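Local coordinates for protein aminotransferase, class I (Staphylococcus aureus, PDB 2O1B) that probably acts as an aspartate aminotransferase, a fold-type I enzyme that binds pyridoxal-5'-phosphate and transfers amino groups between amino acids and 2-oxo acids, at residues 114-117 against 118-122; 172-175 against 176-180; 397-400 against 401-404. One frame throughout, in Å; residues are numbered along the deposited sequence.

Contact 1 of 3, residues 114-117 against 118-122. With PLP (pyridoxal-5'-phosphate), chain B.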
loop_
_atom_site.group_PDB
_atom_site.type_symbol
_atom_site.label_atom_id
_atom_site.label_comp_id
_atom_site.label_asym_id
_atom_site.label_seq_id
_atom_site.Cartn_x
_atom_site.Cartn_y
_atom_site.Cartn_z
ATOM N N ILE A 114 -9.845 -5.235 4.903
ATOM C CA ILE A 114 -8.961 -4.329 5.624
ATOM C C ILE A 114 -8.150 -3.474 4.652
ATOM O O ILE A 114 -7.695 -3.978 3.625
ATOM C CB ILE A 114 -8.013 -5.132 6.532
ATOM C CG1 ILE A 114 -8.782 -5.654 7.742
ATOM C CG2 ILE A 114 -6.900 -4.271 7.048
ATOM C CD1 ILE A 114 -9.128 -7.100 7.678
ATOM N N LEU A 115 -7.979 -2.188 4.979
ATOM C CA LEU A 115 -7.276 -1.236 4.101
ATOM C C LEU A 115 -6.023 -0.657 4.748
ATOM O O LEU A 115 -6.002 -0.406 5.948
ATOM C CB LEU A 115 -8.207 -0.098 3.645
ATOM C CG LEU A 115 -9.503 -0.468 2.905
ATOM C CD1 LEU A 115 -10.370 0.757 2.640
ATOM C CD2 LEU A 115 -9.214 -1.214 1.610
ATOM N N TYR A 116 -4.994 -0.431 3.934
ATOM C CA TYR A 116 -3.717 0.122 4.388
ATOM C C TYR A 116 -3.800 1.654 4.378
ATOM O O TYR A 116 -3.087 2.328 3.620
ATOM C CB TYR A 116 -2.590 -0.359 3.470
ATOM C CG TYR A 116 -2.514 -1.864 3.345
ATOM C CD1 TYR A 116 -1.685 -2.604 4.181
ATOM C CD2 TYR A 116 -3.276 -2.552 2.393
ATOM C CE1 TYR A 116 -1.609 -3.993 4.077
ATOM C CE2 TYR A 116 -3.211 -3.942 2.281
ATOM C CZ TYR A 116 -2.379 -4.656 3.131
ATOM O OH TYR A 116 -2.291 -6.029 3.036
ATOM N N GLY A 117 -4.680 2.185 5.224
ATOM C CA GLY A 117 -5.140 3.566 5.127
ATOM C C GLY A 117 -6.181 3.601 4.030
ATOM O O GLY A 117 -6.005 2.951 2.999
ATOM N N THR A 118 -7.257 4.361 4.232
ATOM C CA THR A 118 -8.375 4.362 3.285
ATOM C C THR A 118 -8.036 4.950 1.926
ATOM O O THR A 118 -8.634 4.556 0.926
ATOM C CB THR A 118 -9.659 5.048 3.833
ATOM O OG1 THR A 118 -9.440 6.451 4.070
ATOM C CG2 THR A 118 -10.117 4.366 5.107
ATOM N N LYS A 119 -7.093 5.891 1.882
ATOM C CA LYS A 119 -6.672 6.471 0.607
ATOM C C LYS A 119 -6.315 5.356 -0.385
ATOM O O LYS A 119 -6.774 5.348 -1.532
ATOM C CB LYS A 119 -5.506 7.446 0.801
ATOM C CG LYS A 119 -5.063 8.134 -0.494
ATOM C CD LYS A 119 -3.794 8.948 -0.303
ATOM C CE LYS A 119 -3.351 9.571 -1.636
ATOM N NZ LYS A 119 -2.378 10.684 -1.424
ATOM N N ASN A 120 -5.522 4.398 0.082
ATOM C CA ASN A 120 -5.105 3.267 -0.740
ATOM C C ASN A 120 -6.283 2.465 -1.303
ATOM O O ASN A 120 -6.260 2.066 -2.481
ATOM C CB ASN A 120 -4.173 2.352 0.060
ATOM C CG ASN A 120 -3.449 1.348 -0.809
ATOM O OD1 ASN A 120 -2.576 1.707 -1.617
ATOM N ND2 ASN A 120 -3.801 0.077 -0.653
ATOM N N GLY A 121 -7.297 2.222 -0.470
ATOM C CA GLY A 121 -8.480 1.469 -0.899
ATOM C C GLY A 121 -9.411 2.266 -1.793
ATOM O O GLY A 121 -9.919 1.749 -2.800
ATOM N N LEU A 122 -9.628 3.533 -1.437
ATOM C CA LEU A 122 -10.441 4.438 -2.247
ATOM C C LEU A 122 -9.889 4.575 -3.648
ATOM O O LEU A 122 -10.649 4.528 -4.609
ATOM C CB LEU A 122 -10.569 5.824 -1.597
ATOM C CG LEU A 122 -11.434 5.903 -0.329
ATOM C CD1 LEU A 122 -11.031 7.085 0.539
ATOM C CD2 LEU A 122 -12.920 5.960 -0.668
HETATM N N1 PLP B . -11.378 10.533 2.419
HETATM C C2 PLP B . -11.626 11.747 3.033
HETATM C C2A PLP B . -12.913 12.468 2.743
HETATM C C3 PLP B . -10.684 12.248 3.934
HETATM O O3 PLP B . -10.885 13.440 4.568
HETATM C C4 PLP B . -9.509 11.531 4.196
HETATM C C4A PLP B . -8.824 11.782 5.507
HETATM C C5 PLP B . -9.265 10.314 3.555
HETATM C C6 PLP B . -10.212 9.820 2.658
HETATM C C5A PLP B . -7.983 9.527 3.798
HETATM O O4P PLP B . -7.967 8.885 5.059
HETATM P P PLP B . -6.782 7.858 5.449
HETATM O O1P PLP B . -5.873 8.513 6.475
HETATM O O2P PLP B . -6.031 7.540 4.184
HETATM O O3P PLP B . -7.429 6.637 6.039
HETATM O O HOH W 1 -3.015 4.683 2.343
#
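Gly117 hands the chain from strand 112-115 to helix 118-129, and its carbonyl oxygen meets the amide of Asn120 in a weak, bent hydrogen bond (Gly117 O to Asn120 N 3.3 Å, N-H...O angle 125°). A water bridges the turn, donating to Tyr116 O and accepting weakly from Asn120 N. Thr118, directly after Gly117, turns its amide to the cofactor. That N-H reaches phosphate oxygen O3P of pyridoxal-5'-phosphate, with Thr118 N to O3P 2.9 Å and an angle of 156°. The hydroxyl OG1 of Thr118 lies between backbone N and carbonyl carbon (chi1 64°), which brings it within 2.8 Å of O3P for a weak bond, with the ester oxygen O4P also within reach of its proton. Lys119 N takes the next oxygen, 3.0 Å from O2P, while the extended Lys119 side chain leads away to Thr280 and Asn283 of the second subunit. Behind the turn, Leu115 lays both methyls over Gly121 CA, where the backbone carries no side chain; CD2 comes to 3.7 Å from that atom, and CD1 is also near Thr118 CA. Two successive amides at a helix N-terminus thus grip the phosphate, and the helix dipole probably adds to the attraction. This is the phosphate-binding cup of fold-type I pyridoxal-phosphate enzymes; Ser250, Ser252 and Arg261 of the same chain and Tyr81 of the second subunit also bond the cofactor.

Contact 2 of 3, residues 172-175 against 176-180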
loop_
_atom_site.group_PDB
_atom_site.type_symbol
_atom_site.label_atom_id
_atom_site.label_comp_id
_atom_site.label_asym_id
_atom_site.label_seq_id
_atom_site.Cartn_x
_atom_site.Cartn_y
_atom_site.Cartn_z
ATOM N N SER A 172 -31.965 13.917 -10.655
ATOM C CA SER A 172 -32.770 14.355 -11.795
ATOM C C SER A 172 -32.033 15.371 -12.668
ATOM O O SER A 172 -32.404 15.584 -13.823
ATOM C CB SER A 172 -34.116 14.922 -11.331
ATOM O OG SER A 172 -33.977 16.245 -10.833
ATOM N N LYS A 173 -30.991 15.989 -12.112
ATOM C CA LYS A 173 -30.207 16.985 -12.841
ATOM C C LYS A 173 -28.959 16.409 -13.525
ATOM O O LYS A 173 -28.329 17.092 -14.335
ATOM C CB LYS A 173 -29.826 18.143 -11.916
ATOM C CG LYS A 173 -30.956 19.125 -11.629
ATOM C CD LYS A 173 -30.553 20.065 -10.491
ATOM C CE LYS A 173 -31.718 20.945 -10.032
ATOM N NZ LYS A 173 -31.686 22.295 -10.652
ATOM N N VAL A 174 -28.594 15.167 -13.196
ATOM C CA VAL A 174 -27.529 14.471 -13.928
ATOM C C VAL A 174 -28.052 14.120 -15.327
ATOM O O VAL A 174 -29.154 13.577 -15.464
ATOM C CB VAL A 174 -27.041 13.182 -13.208
ATOM C CG1 VAL A 174 -25.796 12.607 -13.900
ATOM C CG2 VAL A 174 -26.738 13.450 -11.730
ATOM N N ASP A 175 -27.268 14.444 -16.352
ATOM C CA ASP A 175 -27.640 14.136 -17.734
ATOM C C ASP A 175 -27.999 12.657 -17.869
ATOM O O ASP A 175 -27.234 11.784 -17.444
ATOM C CB ASP A 175 -26.508 14.507 -18.691
ATOM C CG ASP A 175 -26.890 14.324 -20.154
ATOM O OD1 ASP A 175 -26.034 13.845 -20.927
ATOM O OD2 ASP A 175 -28.037 14.651 -20.532
ATOM N N SER A 176 -29.169 12.385 -18.442
ATOM C CA SER A 176 -29.671 11.016 -18.564
ATOM C C SER A 176 -28.666 10.079 -19.228
ATOM O O SER A 176 -28.571 8.908 -18.859
ATOM C CB SER A 176 -31.021 10.980 -19.291
ATOM O OG SER A 176 -30.927 11.493 -20.611
ATOM N N GLN A 177 -27.913 10.609 -20.190
ATOM C CA GLN A 177 -26.893 9.842 -20.904
ATOM C C GLN A 177 -25.717 9.445 -20.012
ATOM O O GLN A 177 -25.189 8.339 -20.139
ATOM C CB GLN A 177 -26.393 10.612 -22.130
ATOM C CG GLN A 177 -27.490 10.971 -23.133
ATOM C CD GLN A 177 -26.952 11.222 -24.536
ATOM O OE1 GLN A 177 -27.163 12.294 -25.114
ATOM N NE2 GLN A 177 -26.246 10.234 -25.088
ATOM N N ILE A 178 -25.318 10.347 -19.115
ATOM C CA ILE A 178 -24.232 10.083 -18.175
ATOM C C ILE A 178 -24.616 9.000 -17.171
ATOM O O ILE A 178 -23.832 8.083 -16.926
ATOM C CB ILE A 178 -23.770 11.367 -17.400
ATOM C CG1 ILE A 178 -23.406 12.531 -18.346
ATOM C CG2 ILE A 178 -22.626 11.047 -16.455
ATOM C CD1 ILE A 178 -22.371 12.221 -19.434
ATOM N N ILE A 179 -25.808 9.120 -16.586
ATOM C CA ILE A 179 -26.307 8.146 -15.604
ATOM C C ILE A 179 -26.262 6.731 -16.174
ATOM O O ILE A 179 -25.817 5.800 -15.507
ATOM C CB ILE A 179 -27.767 8.449 -15.175
ATOM C CG1 ILE A 179 -27.886 9.847 -14.571
ATOM C CG2 ILE A 179 -28.277 7.397 -14.189
ATOM C CD1 ILE A 179 -29.320 10.404 -14.586
ATOM N N ASP A 180 -26.727 6.588 -17.413
ATOM C CA ASP A 180 -26.743 5.306 -18.110
ATOM C C ASP A 180 -25.347 4.707 -18.282
ATOM O O ASP A 180 -25.177 3.485 -18.229
ATOM C CB ASP A 180 -27.428 5.456 -19.473
ATOM C CG ASP A 180 -28.953 5.447 -19.376
ATOM O OD1 ASP A 180 -29.509 5.671 -18.274
ATOM O OD2 ASP A 180 -29.602 5.213 -20.416
#
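Val174 and Asp175 pack against Ile178 and Ile179 in a local, partly apolar contact at the start of helix 176-181, on the protein surface, where the loop after strand 156-161 turns into that helix. The backbone bonds across the contact converge on one carbonyl. Asp175 O receives the amide of Ile179 in a nearly straight bond (Ile179 N to Asp175 O 3.1 Å, N-H...O angle 168°), and the donor stands almost on the line of the C=O bond, as expected for the first turn of an alpha-helix. The same oxygen also takes a weak and strongly bent bond from Ile178 N, so two amides share it. Asp175 stands at the N-cap position, but its carboxylate makes no capping bond. With CG anti to the backbone N (chi1 -175°), that carboxylate runs alongside Gln177 instead: Asp175 OD1 lies 3.5 Å from Gln177 CB, and the carboxylate and amide planes are turned 57° apart. Helix 176-181 leads at once into strand 182-187, a parallel strand inside the mixed seven-stranded sheet of the large domain. The apolar half of the contact lies on the other flank of the Asp175 carbonyl. Val174 and Ile179 meet at an oblique angle, Val174 CG1 standing 3.5 Å from Ile179 CG1. Ile179 CD1 reaches back along the chain to 3.3 Å from Val174 O. Ile178 takes the aspartate side, its CG1 against Asp175 CB at 3.7 Å.

Contact 3 of 3, residues 397-400 against 401-404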
loop_
_atom_site.group_PDB
_atom_site.type_symbol
_atom_site.label_atom_id
_atom_site.label_comp_id
_atom_site.label_asym_id
_atom_site.label_seq_id
_atom_site.Cartn_x
_atom_site.Cartn_y
_atom_site.Cartn_z
ATOM N N THR A 397 -11.766 38.023 10.740
ATOM C CA THR A 397 -12.850 39.008 10.901
ATOM C C THR A 397 -12.415 40.429 10.526
ATOM O O THR A 397 -13.235 41.248 10.105
ATOM C CB THR A 397 -13.433 39.001 12.331
ATOM O OG1 THR A 397 -12.388 39.231 13.279
ATOM C CG2 THR A 397 -14.096 37.678 12.634
ATOM N N GLU A 398 -11.122 40.712 10.681
ATOM C CA GLU A 398 -10.528 41.970 10.230
ATOM C C GLU A 398 -10.745 42.186 8.725
ATOM O O GLU A 398 -10.705 43.319 8.237
ATOM C CB GLU A 398 -9.033 41.991 10.573
ATOM C CG GLU A 398 -8.361 43.363 10.495
ATOM C CD GLU A 398 -7.789 43.696 9.112
ATOM O OE1 GLU A 398 -7.663 42.786 8.265
ATOM O OE2 GLU A 398 -7.453 44.870 8.874
ATOM N N LEU A 399 -10.994 41.097 8.003
ATOM C CA LEU A 399 -11.146 41.141 6.549
ATOM C C LEU A 399 -12.593 41.338 6.100
ATOM O O LEU A 399 -12.894 41.255 4.909
ATOM C CB LEU A 399 -10.553 39.879 5.913
ATOM C CG LEU A 399 -9.082 39.571 6.217
ATOM C CD1 LEU A 399 -8.723 38.178 5.719
ATOM C CD2 LEU A 399 -8.170 40.635 5.605
ATOM N N ALA A 400 -13.477 41.614 7.058
ATOM C CA ALA A 400 -14.904 41.841 6.787
ATOM C C ALA A 400 -15.146 42.887 5.694
ATOM O O ALA A 400 -16.074 42.750 4.895
ATOM C CB ALA A 400 -15.626 42.246 8.066
ATOM N N TYR A 401 -14.304 43.924 5.669
ATOM C CA TYR A 401 -14.393 44.986 4.666
ATOM C C TYR A 401 -14.288 44.462 3.222
ATOM O O TYR A 401 -14.808 45.084 2.297
ATOM C CB TYR A 401 -13.353 46.087 4.945
ATOM C CG TYR A 401 -11.927 45.722 4.589
ATOM C CD1 TYR A 401 -11.403 46.027 3.333
ATOM C CD2 TYR A 401 -11.105 45.066 5.506
ATOM C CE1 TYR A 401 -10.094 45.686 2.994
ATOM C CE2 TYR A 401 -9.790 44.715 5.177
ATOM C CZ TYR A 401 -9.294 45.032 3.917
ATOM O OH TYR A 401 -8.002 44.688 3.579
ATOM N N LEU A 402 -13.624 43.321 3.036
ATOM C CA LEU A 402 -13.431 42.757 1.701
ATOM C C LEU A 402 -14.731 42.198 1.130
ATOM O O LEU A 402 -14.888 42.090 -0.083
ATOM C CB LEU A 402 -12.354 41.669 1.719
ATOM C CG LEU A 402 -10.893 42.104 1.873
ATOM C CD1 LEU A 402 -10.007 40.913 2.111
ATOM C CD2 LEU A 402 -10.399 42.877 0.660
ATOM N N TYR A 403 -15.666 41.866 2.014
ATOM C CA TYR A 403 -16.902 41.206 1.611
ATOM C C TYR A 403 -18.061 42.149 1.281
ATOM O O TYR A 403 -19.082 41.716 0.724
ATOM C CB TYR A 403 -17.313 40.184 2.661
ATOM C CG TYR A 403 -16.405 38.975 2.703
ATOM C CD1 TYR A 403 -16.639 37.872 1.875
ATOM C CD2 TYR A 403 -15.308 38.935 3.560
ATOM C CE1 TYR A 403 -15.822 36.765 1.913
ATOM C CE2 TYR A 403 -14.482 37.833 3.596
ATOM C CZ TYR A 403 -14.744 36.751 2.775
ATOM O OH TYR A 403 -13.925 35.654 2.823
ATOM N N GLU A 404 -17.905 43.423 1.630
ATOM C CA GLU A 404 -18.868 44.465 1.259
ATOM C C GLU A 404 -19.194 44.394 -0.236
ATOM O O GLU A 404 -20.251 44.856 -0.681
ATOM C CB GLU A 404 -18.309 45.851 1.592
ATOM C CG GLU A 404 -18.209 46.172 3.078
ATOM C CD GLU A 404 -17.856 47.640 3.338
ATOM O OE1 GLU A 404 -18.297 48.529 2.559
ATOM O OE2 GLU A 404 -17.133 47.910 4.326
HETATM O O HOH W 2 -13.271 44.903 8.665
HETATM O O HOH W 3 -6.659 43.971 5.875
#
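The C-terminal tail of the chain, just past helix 388-397, winds on in a short helical turn, and residues 397-400 meet 401-404 within it. Its backbone bonds run from residue i+3 to residue i, the 3-10 pattern, and residues 401-403 have helical backbone angles without regular alpha-helical bonds. Leu402 N donates to Leu399 O at 2.9 Å and Tyr403 N to Ala400 O at 3.0 Å, both amides approaching from above the carbonyl plane. Tyr401 carries much of the side-chain contact. Its CG sits between backbone N and carbonyl carbon (chi1 75°), a setting that folds the ring back over the preceding turn. The edge of the ring then faces Glu398 O, with Tyr401 CD2 only 3.3 Å from that oxygen, and Leu402 CG lies over one face, offset toward the rim. Two waters tie the same residues together. One donates to Glu398 O and accepts weakly from Tyr401 N; the other joins Glu398 OE1 to Tyr401 OH, which stands 2.8 Å from that water's O atom. Leu399 and Leu402 run side by side in the same direction, and Leu399 CD2 touches Leu402 CD1 at 4.0 Å. Tyr403 presents its ring edge to two carbonyls, Tyr403 CD2 lying 3.6 Å from Leu399 O. Side chains tie the turn to the neighbouring elements. Glu398 OE1 forms a salt bridge with Lys360 at the end of helix 349-360, Leu399 and Tyr403 pack on that same helix, and Tyr403 OH is hydrogen-bonded to Glu342 O at the end of strand 338-342.

How the contacts relate
The three contacts follow one another along the chain and none touches another. Contact 1 is the one at the cofactor, buried, its centre about 11 Å from the centre of the chain, whereas contacts 2 and 3 are surface features whose centres lie about 25 and 31 Å from the centre of the chain. Contact 2 has its centre 30 Å from that of contact 1, with nearest atoms about 18 Å apart; contact 3 is 41 Å from contact 1 between centres and lies across the chain's centre from it. Contacts 1 and 2 adjoin strands of one sheet: 112-115, outermost within this chain, and 182-187 inside it. Contact 3 packs on helix 349-360 and bonds to the end of strand 338-342 of the antiparallel sheet.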